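Winged BEAN albumin 1 (Psophocarpus tetragonolobus, PDB 1WBA) serves as a 2S storage albumin of winged bean seeds and belongs to the Kunitz-type (leguminous) protease inhibitor family. Local coordinates at residues D2-V5 and N11-V14; Y19-F24 and A28-V33; T57-E62 and R70-N75; T119-S124 and T129-F134. All blocks are in the same frame, centred on the assembly; numbering follows the deposited sequence.

Interaction 1 of 4, residues D2-V5 and N11-V14; sequences DDPV and NKLV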
loop_
_atom_site.group_PDB
_atom_site.type_symbol
_atom_site.label_atom_id
_atom_site.label_comp_id
_atom_site.label_asym_id
_atom_site.label_seq_id
_atom_site.Cartn_x
_atom_site.Cartn_y
_atom_site.Cartn_z
ATOM N N ASP A 2 -3.966 18.662 8.904
ATOM C CA ASP A 2 -4.503 17.313 9.226
ATOM C C ASP A 2 -3.603 16.647 10.261
ATOM O O ASP A 2 -2.488 17.102 10.494
ATOM C CB ASP A 2 -4.579 16.440 7.963
ATOM C CG ASP A 2 -5.946 15.793 7.785
ATOM O OD1 ASP A 2 -6.409 15.075 8.709
ATOM O OD2 ASP A 2 -6.559 16.015 6.724
ATOM N N ASP A 3 -4.103 15.581 10.875
ATOM C CA ASP A 3 -3.365 14.848 11.892
ATOM C C ASP A 3 -2.191 14.070 11.332
ATOM O O ASP A 3 -2.258 13.577 10.215
ATOM C CB ASP A 3 -4.281 13.838 12.582
ATOM C CG ASP A 3 -5.354 14.493 13.416
ATOM O OD1 ASP A 3 -5.126 15.602 13.947
ATOM O OD2 ASP A 3 -6.432 13.882 13.545
ATOM N N PRO A 4 -1.077 14.003 12.083
ATOM C CA PRO A 4 0.066 13.245 11.585
ATOM C C PRO A 4 -0.279 11.764 11.792
ATOM O O PRO A 4 -1.106 11.434 12.636
ATOM C CB PRO A 4 1.214 13.708 12.501
ATOM C CG PRO A 4 0.523 14.014 13.782
ATOM C CD PRO A 4 -0.746 14.705 13.343
ATOM N N VAL A 5 0.268 10.896 10.949
ATOM C CA VAL A 5 0.046 9.464 11.072
ATOM C C VAL A 5 1.074 8.972 12.099
ATOM O O VAL A 5 2.217 9.439 12.101
ATOM C CB VAL A 5 0.289 8.770 9.724
ATOM C CG1 VAL A 5 0.136 7.255 9.872
ATOM C CG2 VAL A 5 -0.675 9.344 8.668
ATOM N N ASN A 11 4.982 7.259 17.713
ATOM C CA ASN A 11 5.770 8.370 17.224
ATOM C C ASN A 11 5.236 8.746 15.835
ATOM O O ASN A 11 4.666 7.905 15.147
ATOM C CB ASN A 11 7.233 7.975 17.127
ATOM C CG ASN A 11 7.825 7.644 18.469
ATOM O OD1 ASN A 11 8.354 6.560 18.665
ATOM N ND2 ASN A 11 7.725 8.567 19.407
ATOM N N LYS A 12 5.372 10.010 15.443
ATOM C CA LYS A 12 4.913 10.431 14.120
ATOM C C LYS A 12 5.744 9.761 13.032
ATOM O O LYS A 12 6.952 9.552 13.196
ATOM C CB LYS A 12 5.025 11.937 13.948
ATOM C CG LYS A 12 4.197 12.736 14.916
ATOM C CD LYS A 12 4.463 14.184 14.626
ATOM C CE LYS A 12 3.833 15.106 15.622
ATOM N NZ LYS A 12 4.225 16.507 15.291
ATOM N N LEU A 13 5.088 9.412 11.931
ATOM C CA LEU A 13 5.774 8.788 10.816
ATOM C C LEU A 13 6.709 9.834 10.234
ATOM O O LEU A 13 6.376 11.013 10.195
ATOM C CB LEU A 13 4.773 8.352 9.749
ATOM C CG LEU A 13 4.625 6.858 9.478
ATOM C CD1 LEU A 13 4.236 6.142 10.745
ATOM C CD2 LEU A 13 3.605 6.623 8.380
ATOM N N VAL A 14 7.878 9.404 9.797
ATOM C CA VAL A 14 8.842 10.316 9.230
ATOM C C VAL A 14 8.778 10.210 7.719
ATOM O O VAL A 14 8.804 9.116 7.173
ATOM C CB VAL A 14 10.278 9.992 9.724
ATOM C CG1 VAL A 14 11.300 10.808 8.946
ATOM C CG2 VAL A 14 10.392 10.276 11.214
#
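V5 and L13 meet on the inner side of this contact, where both residues are buried. The V5 carbonyl O accepts the backbone N-H of L13 (N to O 2.9 Å, N-H...O 162°), with the donor tilted 20° from the carbonyl plane. The same oxygen has K12 CA 3.5 Å away in a CA-H...O contact, so two consecutive residues close on one acceptor. On the buried side, V5 CG1 touches L13 CD2 at 3.8 Å; with CG1 set anti to the backbone N (chi1 177°), V5 turns this branch to the leucine. Both side chains also rest on F169 of strand 166-171. The outer side is looser. There the extended methylene chain of K12 runs at a slant past the CB-CG edge of the P4 ring, with K12 CD 3.9 Å from P4 CB and K12 CE 3.9 Å from P4 CG. These are plain van der Waals contacts between an exposed lysine and a partly exposed proline. Backbone hydrogen bonds link V5 and L13 to I72, holding the two loop segments against a third one. The geometry is that of an irregular N-terminal loop that precedes strand 17-23 and packs on strand 166-171 in the β-trefoil, the fold of the Kunitz-type inhibitors.

Interaction 2 of 4, residues Y19-F24 and A28-V33; sequences YTIVSF and AGIDVV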
loop_
_atom_site.group_PDB
_atom_site.type_symbol
_atom_site.label_atom_id
_atom_site.label_comp_id
_atom_site.label_asym_id
_atom_site.label_seq_id
_atom_site.Cartn_x
_atom_site.Cartn_y
_atom_site.Cartn_z
ATOM N N TYR A 19 8.985 1.712 6.917
ATOM C CA TYR A 19 8.038 1.122 7.830
ATOM C C TYR A 19 7.516 -0.181 7.272
ATOM O O TYR A 19 7.477 -0.393 6.063
ATOM C CB TYR A 19 6.860 2.083 8.046
ATOM C CG TYR A 19 7.261 3.378 8.694
ATOM C CD1 TYR A 19 7.328 3.489 10.081
ATOM C CD2 TYR A 19 7.636 4.476 7.926
ATOM C CE1 TYR A 19 7.761 4.652 10.681
ATOM C CE2 TYR A 19 8.074 5.648 8.514
ATOM C CZ TYR A 19 8.137 5.729 9.890
ATOM O OH TYR A 19 8.573 6.888 10.478
ATOM N N THR A 20 7.154 -1.063 8.182
ATOM C CA THR A 20 6.583 -2.337 7.834
ATOM C C THR A 20 5.079 -2.241 8.102
ATOM O O THR A 20 4.638 -2.089 9.248
ATOM C CB THR A 20 7.218 -3.469 8.665
ATOM O OG1 THR A 20 8.620 -3.531 8.369
ATOM C CG2 THR A 20 6.578 -4.805 8.322
ATOM N N ILE A 21 4.308 -2.239 7.021
ATOM C CA ILE A 21 2.858 -2.197 7.106
ATOM C C ILE A 21 2.407 -3.596 7.519
ATOM O O ILE A 21 2.786 -4.591 6.885
ATOM C CB ILE A 21 2.247 -1.845 5.728
ATOM C CG1 ILE A 21 2.746 -0.461 5.281
ATOM C CG2 ILE A 21 0.726 -1.907 5.793
ATOM C CD1 ILE A 21 2.379 -0.077 3.842
ATOM N N VAL A 22 1.616 -3.672 8.583
ATOM C CA VAL A 22 1.116 -4.951 9.089
ATOM C C VAL A 22 -0.394 -4.872 9.332
ATOM O O VAL A 22 -0.897 -3.878 9.861
ATOM C CB VAL A 22 1.859 -5.342 10.401
ATOM C CG1 VAL A 22 1.115 -6.430 11.147
ATOM C CG2 VAL A 22 3.270 -5.830 10.074
ATOM N N SER A 23 -1.112 -5.902 8.905
ATOM C CA SER A 23 -2.545 -5.968 9.091
ATOM C C SER A 23 -2.831 -6.044 10.609
ATOM O O SER A 23 -2.261 -6.870 11.339
ATOM C CB SER A 23 -3.084 -7.188 8.343
ATOM O OG SER A 23 -4.389 -7.519 8.735
ATOM N N PHE A 24 -3.688 -5.146 11.074
ATOM C CA PHE A 24 -4.060 -5.051 12.471
ATOM C C PHE A 24 -4.696 -6.316 13.061
ATOM O O PHE A 24 -4.230 -6.843 14.067
ATOM C CB PHE A 24 -5.006 -3.857 12.643
ATOM C CG PHE A 24 -5.587 -3.735 14.016
ATOM C CD1 PHE A 24 -4.761 -3.766 15.143
ATOM C CD2 PHE A 24 -6.957 -3.589 14.190
ATOM C CE1 PHE A 24 -5.291 -3.662 16.430
ATOM C CE2 PHE A 24 -7.502 -3.480 15.479
ATOM C CZ PHE A 24 -6.661 -3.516 16.600
ATOM N N ALA A 28 -0.525 -10.048 9.500
ATOM C CA ALA A 28 0.115 -10.360 8.224
ATOM C C ALA A 28 0.676 -9.102 7.561
ATOM O O ALA A 28 0.078 -8.029 7.637
ATOM C CB ALA A 28 -0.862 -11.057 7.284
ATOM N N GLY A 29 1.806 -9.265 6.881
ATOM C CA GLY A 29 2.432 -8.163 6.190
ATOM C C GLY A 29 2.200 -8.175 4.683
ATOM O O GLY A 29 1.413 -8.972 4.144
ATOM N N ILE A 30 2.912 -7.282 4.007
ATOM C CA ILE A 30 2.842 -7.111 2.556
ATOM C C ILE A 30 3.848 -8.049 1.879
ATOM O O ILE A 30 5.010 -8.129 2.286
ATOM C CB ILE A 30 3.172 -5.639 2.149
ATOM C CG1 ILE A 30 2.305 -4.653 2.941
ATOM C CG2 ILE A 30 3.006 -5.453 0.628
ATOM C CD1 ILE A 30 0.814 -4.906 2.820
ATOM N N ASP A 31 3.415 -8.670 0.785
ATOM C CA ASP A 31 4.225 -9.637 0.046
ATOM C C ASP A 31 4.053 -9.371 -1.458
ATOM O O ASP A 31 3.180 -8.589 -1.864
ATOM C CB ASP A 31 3.686 -11.023 0.411
ATOM C CG ASP A 31 4.624 -12.161 0.083
ATOM O OD1 ASP A 31 5.680 -11.998 -0.564
ATOM O OD2 ASP A 31 4.268 -13.265 0.516
ATOM N N VAL A 32 4.927 -9.962 -2.271
ATOM C CA VAL A 32 4.854 -9.818 -3.716
ATOM C C VAL A 32 4.955 -11.248 -4.255
ATOM O O VAL A 32 5.923 -11.958 -3.980
ATOM C CB VAL A 32 5.998 -8.943 -4.283
ATOM C CG1 VAL A 32 5.811 -8.767 -5.771
ATOM C CG2 VAL A 32 6.004 -7.575 -3.628
ATOM N N VAL A 33 3.912 -11.683 -4.955
ATOM C CA VAL A 33 3.834 -13.033 -5.517
ATOM C C VAL A 33 3.214 -12.965 -6.905
ATOM O O VAL A 33 2.741 -11.919 -7.341
ATOM C CB VAL A 33 2.936 -13.994 -4.655
ATOM C CG1 VAL A 33 3.484 -14.143 -3.253
ATOM C CG2 VAL A 33 1.487 -13.500 -4.588
HETATM O O HOH W 1 4.909 -5.813 5.491
#
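Strand 17-23 and strand 30-33 follow one another in the chain, and this contact lies where they part after the short turn between them. S23 N donates to A28 O almost in line (2.7 Å, N-H...O 177°), and A28 O also lies 3.6 Å from V22 CA in a CA-H...O contact. S23 CB, 3.3 Å from A28 O, packs beside the same carbonyl. The S23 hydroxyl, swung opposite the backbone N (chi1 165°), reaches D26 OD1 in the turn, an oxygen that also accepts A28 N, so one aspartate braces both ends of the loop. One step further the strands no longer bond directly: a water takes the place, donating to I21 O at 2.8 Å and accepting from I30 N at 2.9 Å. In the β-trefoil of this family, the chain passes at this water-bridged step from strand 17-23, flanked by 56-61 and 166-171, to strand 30-33, which pairs with 45-48. The same two residues also touch through their side chains, I30 CG1 lying 4.0 Å from I21 CB, which joins two buried isoleucines. I30 turns on to I46 of strand 45-48 and F82 of strand 78-82, while I21 packs on V167 and F169 of strand 166-171.

Interaction 3 of 4, residues T57-E62 and R70-N75; sequences TSISSE and RNILEN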
loop_
_atom_site.group_PDB
_atom_site.type_symbol
_atom_site.label_atom_id
_atom_site.label_comp_id
_atom_site.label_asym_id
_atom_site.label_seq_id
_atom_site.Cartn_x
_atom_site.Cartn_y
_atom_site.Cartn_z
ATOM N N THR A 57 8.557 -0.904 3.478
ATOM C CA THR A 57 8.319 0.077 2.436
ATOM C C THR A 57 8.712 1.488 2.887
ATOM O O THR A 57 8.625 1.820 4.078
ATOM C CB THR A 57 6.804 0.159 2.082
ATOM O OG1 THR A 57 6.037 0.229 3.292
ATOM C CG2 THR A 57 6.348 -1.053 1.290
ATOM N N SER A 58 9.205 2.295 1.955
ATOM C CA SER A 58 9.488 3.700 2.257
ATOM C C SER A 58 8.180 4.401 1.921
ATOM O O SER A 58 7.503 4.040 0.931
ATOM C CB SER A 58 10.577 4.262 1.354
ATOM O OG SER A 58 11.753 3.505 1.509
ATOM N N ILE A 59 7.810 5.372 2.748
ATOM C CA ILE A 59 6.586 6.134 2.551
ATOM C C ILE A 59 7.036 7.593 2.418
ATOM O O ILE A 59 7.643 8.153 3.339
ATOM C CB ILE A 59 5.619 5.926 3.743
ATOM C CG1 ILE A 59 5.317 4.428 3.889
ATOM C CG2 ILE A 59 4.340 6.724 3.528
ATOM C CD1 ILE A 59 4.477 4.068 5.057
ATOM N N SER A 60 6.802 8.170 1.242
ATOM C CA SER A 60 7.242 9.534 0.933
ATOM C C SER A 60 6.153 10.429 0.384
ATOM O O SER A 60 5.229 9.963 -0.277
ATOM C CB SER A 60 8.353 9.474 -0.127
ATOM O OG SER A 60 9.361 8.552 0.249
ATOM N N SER A 61 6.282 11.731 0.622
ATOM C CA SER A 61 5.319 12.653 0.072
ATOM C C SER A 61 5.523 12.624 -1.451
ATOM O O SER A 61 6.650 12.506 -1.953
ATOM C CB SER A 61 5.534 14.073 0.617
ATOM O OG SER A 61 6.864 14.502 0.425
ATOM N N GLU A 62 4.416 12.644 -2.177
ATOM C CA GLU A 62 4.458 12.641 -3.624
ATOM C C GLU A 62 5.120 13.940 -4.100
ATOM O O GLU A 62 5.920 13.933 -5.024
ATOM C CB GLU A 62 3.029 12.506 -4.163
ATOM C CG GLU A 62 2.896 12.828 -5.623
ATOM C CD GLU A 62 1.507 12.630 -6.141
ATOM O OE1 GLU A 62 0.607 13.409 -5.798
ATOM O OE2 GLU A 62 1.322 11.680 -6.908
ATOM N N ARG A 70 8.212 17.239 7.218
ATOM C CA ARG A 70 9.018 16.371 8.062
ATOM C C ARG A 70 8.269 15.075 8.365
ATOM O O ARG A 70 8.858 14.004 8.323
ATOM C CB ARG A 70 9.375 17.092 9.359
ATOM N N ASN A 71 6.959 15.173 8.574
ATOM C CA ASN A 71 6.143 14.018 8.899
ATOM C C ASN A 71 5.024 13.748 7.908
ATOM O O ASN A 71 4.578 14.645 7.182
ATOM C CB ASN A 71 5.556 14.177 10.296
ATOM C CG ASN A 71 6.622 14.388 11.343
ATOM O OD1 ASN A 71 6.814 15.502 11.805
ATOM N ND2 ASN A 71 7.356 13.342 11.684
ATOM N N ILE A 72 4.560 12.504 7.910
ATOM C CA ILE A 72 3.481 12.069 7.032
ATOM C C ILE A 72 2.191 12.422 7.733
ATOM O O ILE A 72 2.032 12.125 8.916
ATOM C CB ILE A 72 3.519 10.528 6.776
ATOM C CG1 ILE A 72 4.837 10.123 6.085
ATOM C CG2 ILE A 72 2.295 10.088 5.947
ATOM C CD1 ILE A 72 5.039 10.730 4.705
ATOM N N LEU A 73 1.291 13.093 7.017
ATOM C CA LEU A 73 0.016 13.494 7.579
ATOM C C LEU A 73 -1.090 12.725 6.888
ATOM O O LEU A 73 -0.895 12.227 5.783
ATOM C CB LEU A 73 -0.225 14.998 7.373
ATOM C CG LEU A 73 0.815 16.006 7.875
ATOM C CD1 LEU A 73 0.293 17.404 7.597
ATOM C CD2 LEU A 73 1.092 15.820 9.360
ATOM N N GLU A 74 -2.246 12.646 7.542
ATOM C CA GLU A 74 -3.393 11.966 6.971
ATOM C C GLU A 74 -3.856 12.778 5.788
ATOM O O GLU A 74 -3.733 14.007 5.778
ATOM C CB GLU A 74 -4.504 11.840 7.992
ATOM C CG GLU A 74 -4.196 10.874 9.094
ATOM C CD GLU A 74 -5.342 10.754 10.087
ATOM O OE1 GLU A 74 -6.513 10.876 9.667
ATOM O OE2 GLU A 74 -5.064 10.542 11.283
ATOM N N ASN A 75 -4.312 12.077 4.758
ATOM C CA ASN A 75 -4.801 12.678 3.516
ATOM C C ASN A 75 -3.763 13.357 2.625
ATOM O O ASN A 75 -4.119 14.010 1.648
ATOM C CB ASN A 75 -5.960 13.632 3.800
ATOM C CG ASN A 75 -7.065 12.959 4.552
ATOM O OD1 ASN A 75 -7.346 13.285 5.703
ATOM N ND2 ASN A 75 -7.649 11.959 3.946
#
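I72 reaches across to strand 57-61 by a single methyl, CD1, which lies 3.9 Å from I59 O and 4.2 Å from I59 CG2. The bond to CB heads from the loop toward the strand, although the two backbones stay well apart: the nearest CA atoms, those of S61 and I72, are 7.2 Å from each other. From CB the chain divides. CG2, anti to the backbone N, takes the branch beside the carbonyl carbon, and within the two segments it makes no close approach. CG1 lies beside the backbone N (chi1 -61°) and carries the contact onward as a spacer, and a second turn of similar size (chi2 -63°) brings CD1 over the backbone of the strand. There the methyl meets the I59 carbonyl oxygen and, more distantly, S61 N at 4.4 Å. No hydrogen bond crosses between the segments. The loop 70-75 belongs to the long connection between strands 56-61 and 78-82 of the β-trefoil, and I72 turns its side chain inward from it, lying also on L78 and on I120 of strand 116-122. I59 points toward the loop and is itself buried. Polar groups nearby are met from elsewhere: S61 N bonds N15 OD1, and S61 OG turns to D63 O. Next to I72 in the loop, N71 ND2 donates to L13 O of the N-terminal region.

Interaction 4 of 4, residues T119-S124 and T129-F134; sequences TIQKGS and TYKLLF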
loop_
_atom_site.group_PDB
_atom_site.type_symbol
_atom_site.label_atom_id
_atom_site.label_comp_id
_atom_site.label_asym_id
_atom_site.label_seq_id
_atom_site.Cartn_x
_atom_site.Cartn_y
_atom_site.Cartn_z
ATOM N N THR A 119 -3.066 7.641 -0.006
ATOM C CA THR A 119 -3.211 8.509 1.184
ATOM C C THR A 119 -3.519 7.608 2.381
ATOM O O THR A 119 -3.874 6.430 2.216
ATOM C CB THR A 119 -4.322 9.603 1.061
ATOM O OG1 THR A 119 -5.607 8.993 0.969
ATOM C CG2 THR A 119 -4.106 10.475 -0.143
ATOM N N ILE A 120 -3.395 8.157 3.580
ATOM C CA ILE A 120 -3.649 7.401 4.801
ATOM C C ILE A 120 -4.684 8.137 5.638
ATOM O O ILE A 120 -4.649 9.372 5.712
ATOM C CB ILE A 120 -2.359 7.308 5.671
ATOM C CG1 ILE A 120 -1.259 6.535 4.938
ATOM C CG2 ILE A 120 -2.677 6.679 7.011
ATOM C CD1 ILE A 120 0.135 6.676 5.543
ATOM N N GLN A 121 -5.607 7.391 6.242
ATOM C CA GLN A 121 -6.629 7.951 7.125
ATOM C C GLN A 121 -6.764 6.999 8.299
ATOM O O GLN A 121 -6.364 5.844 8.187
ATOM C CB GLN A 121 -7.981 8.017 6.440
ATOM C CG GLN A 121 -8.165 9.169 5.522
ATOM C CD GLN A 121 -9.604 9.338 5.126
ATOM O OE1 GLN A 121 -10.473 8.557 5.517
ATOM N NE2 GLN A 121 -9.869 10.332 4.319
ATOM N N LYS A 122 -7.296 7.474 9.425
ATOM C CA LYS A 122 -7.509 6.617 10.589
ATOM C C LYS A 122 -8.358 5.449 10.121
ATOM O O LYS A 122 -9.337 5.652 9.403
ATOM C CB LYS A 122 -8.274 7.356 11.678
ATOM C CG LYS A 122 -7.438 8.346 12.412
ATOM C CD LYS A 122 -8.239 9.057 13.483
ATOM C CE LYS A 122 -7.435 10.230 14.041
ATOM N NZ LYS A 122 -7.231 11.325 13.028
ATOM N N GLY A 123 -7.994 4.244 10.541
ATOM C CA GLY A 123 -8.704 3.053 10.112
ATOM C C GLY A 123 -9.766 2.530 11.055
ATOM O O GLY A 123 -10.683 1.836 10.609
ATOM N N SER A 124 -9.632 2.804 12.351
ATOM C CA SER A 124 -10.616 2.349 13.331
ATOM C C SER A 124 -10.544 3.190 14.589
ATOM O O SER A 124 -9.764 4.142 14.687
ATOM C CB SER A 124 -10.418 0.863 13.686
ATOM O OG SER A 124 -9.294 0.645 14.525
ATOM N N THR A 129 -4.220 2.873 14.351
ATOM C CA THR A 129 -4.672 1.980 13.301
ATOM C C THR A 129 -5.099 2.875 12.109
ATOM O O THR A 129 -5.744 3.916 12.288
ATOM C CB THR A 129 -5.807 1.031 13.758
ATOM O OG1 THR A 129 -6.971 1.788 14.096
ATOM C CG2 THR A 129 -5.357 0.190 14.946
ATOM N N TYR A 130 -4.727 2.469 10.900
ATOM C CA TYR A 130 -5.004 3.245 9.699
ATOM C C TYR A 130 -5.495 2.411 8.536
ATOM O O TYR A 130 -5.493 1.193 8.594
ATOM C CB TYR A 130 -3.708 3.942 9.272
ATOM C CG TYR A 130 -3.259 4.912 10.309
ATOM C CD1 TYR A 130 -3.769 6.202 10.324
ATOM C CD2 TYR A 130 -2.419 4.514 11.342
ATOM C CE1 TYR A 130 -3.461 7.081 11.340
ATOM C CE2 TYR A 130 -2.095 5.388 12.379
ATOM C CZ TYR A 130 -2.625 6.672 12.368
ATOM O OH TYR A 130 -2.302 7.563 13.358
ATOM N N LYS A 131 -5.923 3.089 7.481
ATOM C CA LYS A 131 -6.352 2.425 6.255
ATOM C C LYS A 131 -5.687 3.203 5.140
ATOM O O LYS A 131 -5.309 4.365 5.324
ATOM C CB LYS A 131 -7.872 2.435 6.093
ATOM C CG LYS A 131 -8.473 3.789 5.924
ATOM C CD LYS A 131 -9.941 3.663 5.682
ATOM C CE LYS A 131 -10.589 5.014 5.732
ATOM N NZ LYS A 131 -12.010 4.934 5.312
ATOM N N LEU A 132 -5.511 2.545 3.999
ATOM C CA LEU A 132 -4.871 3.148 2.822
ATOM C C LEU A 132 -5.920 3.413 1.748
ATOM O O LEU A 132 -6.842 2.624 1.573
ATOM C CB LEU A 132 -3.783 2.208 2.282
ATOM C CG LEU A 132 -2.640 1.833 3.234
ATOM C CD1 LEU A 132 -1.687 0.855 2.548
ATOM C CD2 LEU A 132 -1.890 3.067 3.678
ATOM N N LEU A 133 -5.806 4.542 1.064
ATOM C CA LEU A 133 -6.747 4.865 0.013
ATOM C C LEU A 133 -5.935 5.173 -1.232
ATOM O O LEU A 133 -4.729 5.406 -1.155
ATOM C CB LEU A 133 -7.599 6.088 0.391
ATOM C CG LEU A 133 -8.483 5.976 1.655
ATOM C CD1 LEU A 133 -7.868 6.719 2.793
ATOM C CD2 LEU A 133 -9.855 6.474 1.392
ATOM N N PHE A 134 -6.573 5.079 -2.383
ATOM C CA PHE A 134 -5.911 5.426 -3.625
ATOM C C PHE A 134 -6.744 6.541 -4.223
ATOM O O PHE A 134 -7.961 6.422 -4.384
ATOM C CB PHE A 134 -5.805 4.250 -4.602
ATOM C CG PHE A 134 -5.180 4.633 -5.902
ATOM C CD1 PHE A 134 -3.824 4.908 -5.974
ATOM C CD2 PHE A 134 -5.955 4.762 -7.051
ATOM C CE1 PHE A 134 -3.240 5.317 -7.177
ATOM C CE2 PHE A 134 -5.374 5.172 -8.257
ATOM C CZ PHE A 134 -4.020 5.451 -8.316
#
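T119 and L133 exchange two backbone hydrogen bonds, T119 N to L133 O at 3.0 Å and L133 N to T119 O at 2.9 Å, and Q121 and K131 form the next such pair. The Q121 carbonyl is met nearly end-on by K131 N (2.9 Å, C=O...N 167°). G123 N then closes the hairpin end on T129 O at 2.9 Å, although this donor stands above the carbonyl plane. Past it, S124 OG donates to T129 OG1 at 2.6 Å; T129 OG1 is bonded also to T126 O in the turn. Between the hydrogen-bonded pairs, I120 sets CG1 beside its backbone N (chi1 -63°) and CG2 opposite that N, bringing CG1 alongside L132 CD2 at 3.7 Å and CG2 obliquely onto the Y130 ring, 3.5 Å from CD1. Q121 O lies at the ring edge. On the other face, L133 CD1 touches both T119 OG1 and Q121 CG, the glutamine crossing the leucine at about a right angle. K122 NZ leaves the hairpin to bridge D3 and E74, and Y130 OH bonds Y6 N. Strand 130-136 is also paired with 142-148 and 166-171; I120 and L132 rest on F169 of the latter, and L132 on W92 of strand 92-97.

Interaction 4 is a regular antiparallel hairpin with a ladder of backbone bonds, whereas interaction 2 holds its two strands by one direct bond and a water, and interaction 3 is van der Waals contact with no hydrogen bond. Interactions 2 and 3 are buried; 1 and 4 each have a solvent side. Interaction 1, made by loops alone, touches interactions 3 and 4, and the lysine of interaction 4 ties all three together. Strands 17-23 of interaction 2 and 56-61 of interaction 3 are neighbours in the sheet that interaction 4 also reaches. Y19 links interaction 2 to both 1 and 3, its OH accepting V14 N and its O accepting T57 N.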